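Local structure of Non-heme chloroperoxidase CPO-A1 (Streptomyces aureofaciens, 1A8Q) at residues L117-M125 against V225-S235. The protein is a cofactor-free haloperoxidase of the alpha/beta hydrolase superfamily that can brominate and may act as a chlorinating enzyme in 7-chlorotetracycline biosynthesis. Sequence-based numbering, arbitrary orientation.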
# COMPACT_ATOMS: atom_id res chain seq x y z
N LEU A 117 -2.36 5.42 6.42
CA LEU A 117 -3.04 4.66 5.36
C LEU A 117 -3.17 5.60 4.19
O LEU A 117 -3.95 6.54 4.20
CB LEU A 117 -4.44 4.23 5.86
CG LEU A 117 -4.48 3.10 6.89
CD1 LEU A 117 -5.98 2.92 7.25
CD2 LEU A 117 -3.98 1.76 6.41
N LEU A 118 -2.36 5.39 3.14
CA LEU A 118 -2.43 6.26 1.96
C LEU A 118 -3.19 5.58 0.85
O LEU A 118 -2.76 4.49 0.38
CB LEU A 118 -0.94 6.47 1.49
CG LEU A 118 -0.80 7.26 0.18
CD1 LEU A 118 -1.29 8.69 0.27
CD2 LEU A 118 0.68 7.31 -0.27
N SER A 119 -4.30 6.15 0.44
CA SER A 119 -5.13 5.64 -0.67
C SER A 119 -5.35 4.15 -0.49
O SER A 119 -5.16 3.38 -1.45
CB SER A 119 -4.41 5.91 -2.00
OG SER A 119 -3.97 7.30 -2.06
N ALA A 120 -5.78 3.74 0.70
CA ALA A 120 -5.80 2.35 1.08
C ALA A 120 -7.18 1.70 0.97
O ALA A 120 -8.19 2.39 1.11
CB ALA A 120 -5.29 2.23 2.52
N ILE A 121 -7.17 0.39 0.81
CA ILE A 121 -8.40 -0.35 0.63
C ILE A 121 -9.35 -0.49 1.82
O ILE A 121 -10.53 -0.73 1.51
CB ILE A 121 -8.10 -1.76 0.07
CG1 ILE A 121 -7.31 -2.62 1.04
CG2 ILE A 121 -7.40 -1.63 -1.31
CD1 ILE A 121 -7.12 -4.07 0.55
N PRO A 122 -8.96 -0.44 3.07
CA PRO A 122 -9.95 -0.64 4.16
C PRO A 122 -11.00 0.43 4.07
O PRO A 122 -10.79 1.56 3.64
CB PRO A 122 -9.13 -0.58 5.45
CG PRO A 122 -7.73 -0.94 5.00
CD PRO A 122 -7.63 -0.28 3.64
N PRO A 123 -12.25 0.10 4.51
CA PRO A 123 -12.56 -1.16 5.10
C PRO A 123 -12.84 -2.32 4.14
O PRO A 123 -12.45 -3.43 4.48
CB PRO A 123 -13.89 -0.89 5.88
CG PRO A 123 -14.05 0.58 5.85
CD PRO A 123 -13.32 1.13 4.65
N VAL A 124 -13.54 -2.08 3.07
CA VAL A 124 -13.84 -3.14 2.10
C VAL A 124 -14.14 -2.48 0.77
O VAL A 124 -14.82 -1.47 0.70
CB VAL A 124 -14.95 -4.11 2.56
CG1 VAL A 124 -16.25 -3.38 2.82
CG2 VAL A 124 -15.12 -5.22 1.53
N MET A 125 -13.60 -3.05 -0.35
CA MET A 125 -13.83 -2.45 -1.63
C MET A 125 -15.09 -2.84 -2.39
O MET A 125 -15.66 -1.98 -3.07
CB MET A 125 -12.64 -2.90 -2.57
CG MET A 125 -11.37 -2.26 -1.97
SD MET A 125 -10.97 -0.80 -2.94
CE MET A 125 -10.34 -1.63 -4.41
N VAL A 225 -8.86 4.14 -8.75
CA VAL A 225 -8.57 2.74 -8.44
C VAL A 225 -9.26 2.33 -7.14
O VAL A 225 -9.93 1.28 -7.06
CB VAL A 225 -7.05 2.49 -8.32
CG1 VAL A 225 -6.70 1.03 -8.02
CG2 VAL A 225 -6.32 2.89 -9.62
N VAL A 226 -9.10 3.15 -6.10
CA VAL A 226 -9.64 2.89 -4.76
C VAL A 226 -10.53 4.08 -4.41
O VAL A 226 -10.05 5.14 -4.09
CB VAL A 226 -8.51 2.68 -3.75
CG1 VAL A 226 -9.03 2.46 -2.33
CG2 VAL A 226 -7.64 1.47 -4.15
N PRO A 227 -11.84 3.92 -4.49
CA PRO A 227 -12.75 5.06 -4.38
C PRO A 227 -12.78 5.64 -2.99
O PRO A 227 -13.02 4.92 -2.03
CB PRO A 227 -14.11 4.51 -4.80
CG PRO A 227 -14.00 3.04 -4.55
CD PRO A 227 -12.57 2.70 -4.95
N ILE A 228 -12.54 6.97 -2.92
CA ILE A 228 -12.45 7.59 -1.61
C ILE A 228 -13.68 7.38 -0.76
O ILE A 228 -13.50 7.11 0.43
CB ILE A 228 -12.11 9.09 -1.75
CG1 ILE A 228 -11.81 9.69 -0.38
CG2 ILE A 228 -13.18 9.88 -2.49
CD1 ILE A 228 -11.25 11.11 -0.48
N ASP A 229 -14.87 7.54 -1.32
CA ASP A 229 -16.05 7.43 -0.42
C ASP A 229 -16.27 6.08 0.22
O ASP A 229 -16.92 5.94 1.29
CB ASP A 229 -17.28 7.82 -1.26
CG ASP A 229 -17.24 9.29 -1.61
OD1 ASP A 229 -16.67 10.12 -0.87
OD2 ASP A 229 -17.78 9.61 -2.69
N ALA A 230 -15.86 4.99 -0.41
CA ALA A 230 -16.05 3.66 0.14
C ALA A 230 -14.94 3.29 1.09
O ALA A 230 -15.06 2.32 1.83
CB ALA A 230 -16.10 2.62 -0.98
N THR A 231 -13.76 3.92 0.96
CA THR A 231 -12.60 3.44 1.73
C THR A 231 -12.09 4.51 2.68
O THR A 231 -12.53 4.58 3.82
CB THR A 231 -11.48 3.03 0.71
OG1 THR A 231 -11.19 4.16 -0.11
CG2 THR A 231 -12.05 1.89 -0.14
N GLY A 232 -11.17 5.39 2.30
CA GLY A 232 -10.64 6.42 3.18
C GLY A 232 -11.66 7.20 4.02
O GLY A 232 -11.40 7.40 5.21
N ARG A 233 -12.73 7.68 3.41
CA ARG A 233 -13.74 8.37 4.26
C ARG A 233 -14.31 7.48 5.34
O ARG A 233 -14.60 7.95 6.46
CB ARG A 233 -14.83 8.93 3.35
CG ARG A 233 -14.46 10.30 2.81
CD ARG A 233 -15.69 10.99 2.26
NE ARG A 233 -15.31 11.80 1.10
CZ ARG A 233 -14.77 13.00 1.21
NH1 ARG A 233 -14.52 13.53 2.40
NH2 ARG A 233 -14.46 13.68 0.12
N LYS A 234 -14.50 6.18 5.09
CA LYS A 234 -15.03 5.29 6.10
C LYS A 234 -14.02 4.81 7.10
O LYS A 234 -14.30 4.67 8.29
CB LYS A 234 -15.67 4.04 5.43
CG LYS A 234 -16.88 4.49 4.61
CD LYS A 234 -17.57 3.21 4.10
CE LYS A 234 -18.77 3.57 3.23
NZ LYS A 234 -20.02 3.04 3.87
N SER A 235 -12.77 4.51 6.66
CA SER A 235 -11.82 4.02 7.66
C SER A 235 -11.52 5.11 8.70
O SER A 235 -11.23 4.75 9.85
CB SER A 235 -10.55 3.49 6.98
OG SER A 235 -10.02 4.58 6.23
O HOH W 1 -8.59 3.51 4.02
O HOH W 2 -16.20 -0.00 2.58
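Met125 and Val226 make the main apolar touch, crossing at about a right angle: SD of Met125 sits 3.8 Å from Val226 CG1, and its CE carries on toward Val226 CG2. The Met125 chain bends at chi2 (-101°) and chi3 (-74°), which folds the thioether back over the valine; SD also lies 4.0 Å from Thr231 CG2. The ring of Pro123, which follows a cis peptide bond, packs its CG and CD on Lys234 CB, at right angles to the lysine chain.

Thr231 is wedged against backbone carbonyls, with CB 3.3 Å from Pro122 O and 3.4 Å from Ala120 O, and CG2 3.4 Å from Ile121 O. Its hydroxyl OG1 turns back within its own segment and donates to Pro227 O (2.8 Å), from above the carbonyl plane.

Here the loop leaving strand 112-118 meets the connection from the neighbouring parallel strand 215-220 into helix 232-238, at the C-terminal edge of the alpha/beta hydrolase sheet. Segment 225-235 follows the triad's Asp223, whose OD1 accepts from the backbone N of both Val225 and Val226, while the Val226 side chain touches His252.

Polar links across the contact run through water. One molecule bonds Ser235 OG and can donate to Ala120 O or Pro122 O, with more acceptors in reach than protons; another donates to both Val124 O (2.8 Å) and Ala230 O (2.7 Å), bridging the two segments.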